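Long-range contacts in phospholipase C beta (Meleagris gallopavo, PDB 1JAD), which forms an elongated, mostly helical C-terminal domain of a phospholipase C beta, present as a pair of copies: residues 37-41 / 101-105; 83-88 / 234-238. All blocks are in the same frame, centred on the assembly; numbering follows the deposited sequence.

Interaction 1: residues 37-41 / 101-105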
loop_
_atom_site.group_PDB
_atom_site.type_symbol
_atom_site.label_atom_id
_atom_site.label_comp_id
_atom_site.label_asym_id
_atom_site.label_seq_id
_atom_site.Cartn_x
_atom_site.Cartn_y
_atom_site.Cartn_z
ATOM N N GLN A 37 2.737 -19.422 13.121
ATOM C CA GLN A 37 2.233 -20.194 11.998
ATOM C C GLN A 37 2.803 -21.603 11.998
ATOM O O GLN A 37 2.124 -22.543 11.587
ATOM C CB GLN A 37 2.569 -19.503 10.670
ATOM C CG GLN A 37 2.023 -18.085 10.553
ATOM C CD GLN A 37 2.243 -17.476 9.178
ATOM O OE1 GLN A 37 3.350 -17.517 8.637
ATOM N NE2 GLN A 37 1.194 -16.890 8.616
ATOM N N GLU A 38 4.041 -21.763 12.455
ATOM C CA GLU A 38 4.642 -23.090 12.474
ATOM C C GLU A 38 4.074 -23.924 13.615
ATOM O O GLU A 38 4.141 -25.152 13.594
ATOM C CB GLU A 38 6.163 -23.005 12.589
ATOM C CG GLU A 38 6.845 -24.367 12.525
ATOM C CD GLU A 38 6.388 -25.190 11.323
ATOM O OE1 GLU A 38 6.589 -24.742 10.172
ATOM O OE2 GLU A 38 5.822 -26.287 11.532
ATOM N N LYS A 39 3.519 -23.251 14.615
ATOM C CA LYS A 39 2.906 -23.942 15.739
ATOM C C LYS A 39 1.598 -24.519 15.224
ATOM O O LYS A 39 1.250 -25.661 15.510
ATOM C CB LYS A 39 2.621 -22.963 16.879
ATOM C CG LYS A 39 3.867 -22.424 17.570
ATOM C CD LYS A 39 4.573 -23.514 18.364
ATOM C CE LYS A 39 3.671 -24.066 19.469
ATOM N NZ LYS A 39 3.257 -23.015 20.452
ATOM N N GLU A 40 0.878 -23.709 14.454
ATOM C CA GLU A 40 -0.394 -24.120 13.875
ATOM C C GLU A 40 -0.251 -25.349 12.974
ATOM O O GLU A 40 -1.151 -26.191 12.924
ATOM C CB GLU A 40 -1.008 -22.967 13.071
ATOM C CG GLU A 40 -1.513 -21.804 13.908
ATOM C CD GLU A 40 -1.983 -20.634 13.048
ATOM O OE1 GLU A 40 -2.724 -20.873 12.068
ATOM O OE2 GLU A 40 -1.623 -19.470 13.360
ATOM N N LEU A 41 0.868 -25.448 12.260
ATOM C CA LEU A 41 1.090 -26.586 11.377
ATOM C C LEU A 41 1.299 -27.895 12.140
ATOM O O LEU A 41 0.928 -28.964 11.655
ATOM C CB LEU A 41 2.294 -26.343 10.463
ATOM C CG LEU A 41 2.237 -25.224 9.421
ATOM C CD1 LEU A 41 3.510 -25.263 8.579
ATOM C CD2 LEU A 41 1.019 -25.404 8.524
ATOM N N ARG A 101 -4.260 -24.035 4.939
ATOM C CA ARG A 101 -3.633 -23.318 6.040
ATOM C C ARG A 101 -2.345 -22.670 5.542
ATOM O O ARG A 101 -2.083 -21.503 5.849
ATOM C CB ARG A 101 -3.327 -24.257 7.213
ATOM C CG ARG A 101 -2.675 -23.567 8.425
ATOM C CD ARG A 101 -3.490 -22.348 8.865
ATOM N NE ARG A 101 -4.836 -22.710 9.301
ATOM C CZ ARG A 101 -5.152 -23.058 10.546
ATOM N NH1 ARG A 101 -4.213 -23.085 11.489
ATOM N NH2 ARG A 101 -6.400 -23.403 10.840
ATOM N N LYS A 102 -1.541 -23.424 4.783
ATOM C CA LYS A 102 -0.291 -22.881 4.240
ATOM C C LYS A 102 -0.607 -21.555 3.544
ATOM O O LYS A 102 -0.104 -20.498 3.929
ATOM C CB LYS A 102 0.339 -23.833 3.214
ATOM C CG LYS A 102 0.955 -25.119 3.751
ATOM C CD LYS A 102 2.106 -24.847 4.689
ATOM C CE LYS A 102 2.846 -26.123 5.053
ATOM N NZ LYS A 102 3.523 -26.753 3.882
ATOM N N GLU A 103 -1.451 -21.622 2.519
ATOM C CA GLU A 103 -1.829 -20.430 1.780
ATOM C C GLU A 103 -2.361 -19.337 2.700
ATOM O O GLU A 103 -2.138 -18.150 2.461
ATOM C CB GLU A 103 -2.858 -20.795 0.712
ATOM C CG GLU A 103 -2.284 -21.761 -0.310
ATOM C CD GLU A 103 -3.188 -21.975 -1.490
ATOM O OE1 GLU A 103 -3.448 -20.990 -2.214
ATOM O OE2 GLU A 103 -3.642 -23.122 -1.691
ATOM N N GLN A 104 -3.039 -19.738 3.768
ATOM C CA GLN A 104 -3.582 -18.781 4.725
ATOM C C GLN A 104 -2.385 -18.095 5.382
ATOM O O GLN A 104 -2.422 -16.896 5.656
ATOM C CB GLN A 104 -4.413 -19.510 5.788
ATOM C CG GLN A 104 -5.548 -18.701 6.409
ATOM C CD GLN A 104 -5.188 -17.250 6.646
ATOM O OE1 GLN A 104 -5.104 -16.457 5.700
ATOM N NE2 GLN A 104 -4.959 -16.890 7.911
ATOM N N HIS A 105 -1.321 -18.859 5.642
ATOM C CA HIS A 105 -0.117 -18.292 6.245
ATOM C C HIS A 105 0.520 -17.311 5.252
ATOM O O HIS A 105 1.078 -16.277 5.641
ATOM C CB HIS A 105 0.915 -19.375 6.596
ATOM C CG HIS A 105 0.506 -20.285 7.713
ATOM N ND1 HIS A 105 -0.091 -19.830 8.870
ATOM C CD2 HIS A 105 0.696 -21.614 7.890
ATOM C CE1 HIS A 105 -0.256 -20.840 9.708
ATOM N NE2 HIS A 105 0.215 -21.934 9.137
#
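Gln37, Glu40 and Leu41 pack around His105, with Arg101 and Lys102 beside it, in a mixed polar and apolar contact between antiparallel helices of the elongated C-terminal domain. It joins helix 28-64 to helix 75-155. The axes of the short segments run 10.8 Å apart at 176°.

The His105 ring lies at the middle of the contact. CB of Gln37 sits over one face in a CH-pi contact, 3.4 Å from the ring centroid. The carbonyl O of Arg101, one helical turn earlier, lies over the opposite face near the rim. At the ring edge, Leu41 CD2 comes to 3.6 Å from His105 NE2, and the Glu40 carboxylate also meets the edge.

The Gln37 chain runs extended past the ring, and its amide is turned well away from the ring plane. Gln37 NE2 donates to the backbone O of His105 at 3.0 Å, with an N-H...O angle of 157°. The donor comes from the side of the C=O bond, within the carbonyl plane. Glu108 reinforces this corner: its OE1 bonds to both Gln37 NE2 and His105 ND1, which should help fix the ring and the amide together.

A salt bridge joins Glu40 OE1 to Arg101 NH1 at 2.7 Å. Arg101 starts with CG opposite its backbone N (chi1 -179°), then bends twice to bring NH1 to the carboxylate. The two side chains cross nearly at a right angle, with the carboxylate and guanidinium planes steeply turned against each other; OE1 approaches NH1 obliquely. Elsewhere, Leu41 CD1 packs on Lys102 CE at 3.7 Å, using the aliphatic part of the lysine.

Helix 161-245 is the third neighbour. Lys102 NZ forms a salt bridge with its Glu222, and Lys102 and Glu103 both touch Ala219, so helix 75-155 contacts helices on two sides here.

Interaction 2: residues 83-88 / 234-238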
loop_
_atom_site.group_PDB
_atom_site.type_symbol
_atom_site.label_atom_id
_atom_site.label_comp_id
_atom_site.label_asym_id
_atom_site.label_seq_id
_atom_site.Cartn_x
_atom_site.Cartn_y
_atom_site.Cartn_z
ATOM N N LEU A 83 -12.073 -49.640 5.134
ATOM C CA LEU A 83 -11.061 -48.986 5.956
ATOM C C LEU A 83 -10.170 -48.145 5.055
ATOM O O LEU A 83 -9.902 -46.979 5.329
ATOM C CB LEU A 83 -10.209 -50.037 6.663
ATOM C CG LEU A 83 -9.013 -49.530 7.466
ATOM C CD1 LEU A 83 -9.479 -48.605 8.577
ATOM C CD2 LEU A 83 -8.261 -50.719 8.044
ATOM N N GLU A 84 -9.723 -48.766 3.969
ATOM C CA GLU A 84 -8.865 -48.117 2.995
ATOM C C GLU A 84 -9.457 -46.822 2.463
ATOM O O GLU A 84 -8.745 -45.830 2.316
ATOM C CB GLU A 84 -8.574 -49.075 1.835
ATOM C CG GLU A 84 -7.691 -50.249 2.239
ATOM C CD GLU A 84 -7.352 -51.177 1.085
ATOM O OE1 GLU A 84 -6.840 -50.692 0.051
ATOM O OE2 GLU A 84 -7.581 -52.396 1.216
HETATM N N MSE A 85 -10.761 -46.826 2.195
HETATM C CA MSE A 85 -11.415 -45.643 1.660
HETATM C C MSE A 85 -11.611 -44.536 2.699
HETATM O O MSE A 85 -11.603 -43.356 2.352
HETATM C CB MSE A 85 -12.755 -46.021 1.019
HETATM C CG MSE A 85 -13.310 -44.950 0.072
HETATM SE SE MSE A 85 -12.150 -44.492 -1.305
HETATM C CE MSE A 85 -11.830 -46.150 -2.063
ATOM N N GLU A 86 -11.790 -44.900 3.966
ATOM C CA GLU A 86 -11.947 -43.882 4.999
ATOM C C GLU A 86 -10.597 -43.247 5.303
ATOM O O GLU A 86 -10.524 -42.108 5.770
ATOM C CB GLU A 86 -12.549 -44.470 6.269
ATOM C CG GLU A 86 -14.047 -44.693 6.179
ATOM C CD GLU A 86 -14.641 -45.177 7.489
ATOM O OE1 GLU A 86 -14.400 -44.528 8.533
ATOM O OE2 GLU A 86 -15.358 -46.202 7.471
ATOM N N LEU A 87 -9.527 -43.993 5.050
ATOM C CA LEU A 87 -8.194 -43.459 5.251
ATOM C C LEU A 87 -7.903 -42.555 4.061
ATOM O O LEU A 87 -7.381 -41.462 4.227
ATOM C CB LEU A 87 -7.155 -44.581 5.336
ATOM C CG LEU A 87 -7.165 -45.392 6.639
ATOM C CD1 LEU A 87 -6.157 -46.533 6.521
ATOM C CD2 LEU A 87 -6.831 -44.486 7.828
ATOM N N ILE A 88 -8.247 -43.012 2.861
ATOM C CA ILE A 88 -8.040 -42.197 1.672
ATOM C C ILE A 88 -8.748 -40.856 1.875
ATOM O O ILE A 88 -8.129 -39.793 1.755
ATOM C CB ILE A 88 -8.619 -42.867 0.414
ATOM C CG1 ILE A 88 -7.805 -44.109 0.051
ATOM C CG2 ILE A 88 -8.618 -41.875 -0.749
ATOM C CD1 ILE A 88 -6.411 -43.803 -0.415
ATOM N N VAL A 234 -1.531 -45.792 2.117
ATOM C CA VAL A 234 -2.617 -46.304 2.939
ATOM C C VAL A 234 -2.778 -47.808 2.792
ATOM O O VAL A 234 -2.849 -48.523 3.789
ATOM C CB VAL A 234 -3.958 -45.610 2.606
ATOM C CG1 VAL A 234 -3.878 -44.141 2.968
ATOM C CG2 VAL A 234 -4.287 -45.776 1.137
ATOM N N GLN A 235 -2.827 -48.288 1.554
ATOM C CA GLN A 235 -2.973 -49.717 1.304
ATOM C C GLN A 235 -1.880 -50.472 2.051
ATOM O O GLN A 235 -2.108 -51.581 2.539
ATOM C CB GLN A 235 -2.891 -50.007 -0.194
ATOM C CG GLN A 235 -3.976 -49.320 -1.006
ATOM C CD GLN A 235 -3.902 -49.649 -2.483
ATOM O OE1 GLN A 235 -2.870 -49.457 -3.119
ATOM N NE2 GLN A 235 -5.004 -50.140 -3.038
ATOM N N GLU A 236 -0.698 -49.864 2.140
ATOM C CA GLU A 236 0.423 -50.468 2.850
ATOM C C GLU A 236 0.193 -50.391 4.355
ATOM O O GLU A 236 0.193 -51.413 5.039
ATOM C CB GLU A 236 1.740 -49.764 2.506
ATOM C CG GLU A 236 2.192 -49.908 1.060
ATOM C CD GLU A 236 3.576 -49.305 0.818
ATOM O OE1 GLU A 236 3.762 -48.095 1.082
ATOM O OE2 GLU A 236 4.480 -50.045 0.360
HETATM N N MSE A 237 -0.002 -49.179 4.869
HETATM C CA MSE A 237 -0.236 -48.984 6.297
HETATM C C MSE A 237 -1.324 -49.938 6.795
HETATM O O MSE A 237 -1.320 -50.345 7.958
HETATM C CB MSE A 237 -0.619 -47.520 6.569
HETATM C CG MSE A 237 -0.797 -47.158 8.049
HETATM SE SE MSE A 237 -2.500 -47.270 8.692
HETATM C CE MSE A 237 -3.269 -45.929 7.786
ATOM N N VAL A 238 -2.246 -50.302 5.905
ATOM C CA VAL A 238 -3.321 -51.227 6.249
ATOM C C VAL A 238 -2.760 -52.644 6.312
ATOM O O VAL A 238 -3.005 -53.372 7.270
ATOM C CB VAL A 238 -4.464 -51.196 5.206
ATOM C CG1 VAL A 238 -5.513 -52.245 5.550
ATOM C CG2 VAL A 238 -5.101 -49.816 5.173
#
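Leu87 CD1 touches both Met237 and Val238, and Ile88 meets Val234, where helix 75-155 crosses helix 161-245 near one end of the long helical bundle. Leu87 CD1 lies 3.2 Å from CE of Met237, a tight approach, and 3.7 Å from CG2 of Val238. Met237 is modelled as selenomethionine. Its chain bends at chi2 (-94°) and chi3, bringing CE against Leu87 CD1. Ile88 CD1 presses on Val234 CG2 at 3.3 Å, the two side chains crossing at about a right angle. At the other end, Leu83 CD2 touches Val238 CG1 at 4.0 Å.

Glu84 lies well inside the contact. Its CG packs on Val238 CG2, and its OE1 lies 3.3 Å from CG of the exposed Gln235. OE2 forms a salt bridge with Lys80 of the same helix.

The segment axes pass 9.7 Å apart at 130°. Helix 28-64 adds a third side: Leu55 packs on Leu87, Tyr59 on Leu83 and Arg52 on Met237. Met85 packs on Arg147 of the second subunit. The link is thus mainly apolar, resting on leucine, isoleucine, valine and selenomethionine side chains, with no polar bond between the two segments.

Both contacts use helix 75-155, but with different partners: helix 28-64 in interaction 1 and helix 161-245 in interaction 2. Their centres are 26 Å apart and their nearest atoms about 17 Å, so they do not touch. Each is partly buried, with a similar area covered. Interaction 1 lies nearer the centre of the chain, yet it is the more polar, with a salt bridge and a hydrogen bond around a histidine. Interaction 2 lies farther out along the bundle and is held mainly by apolar side chains, with Glu84 and Gln235 beside them. The axes of the short segments also differ, almost exactly antiparallel in the first and strongly inclined in the second. Together they link helix 75-155 to each of the other two long helices.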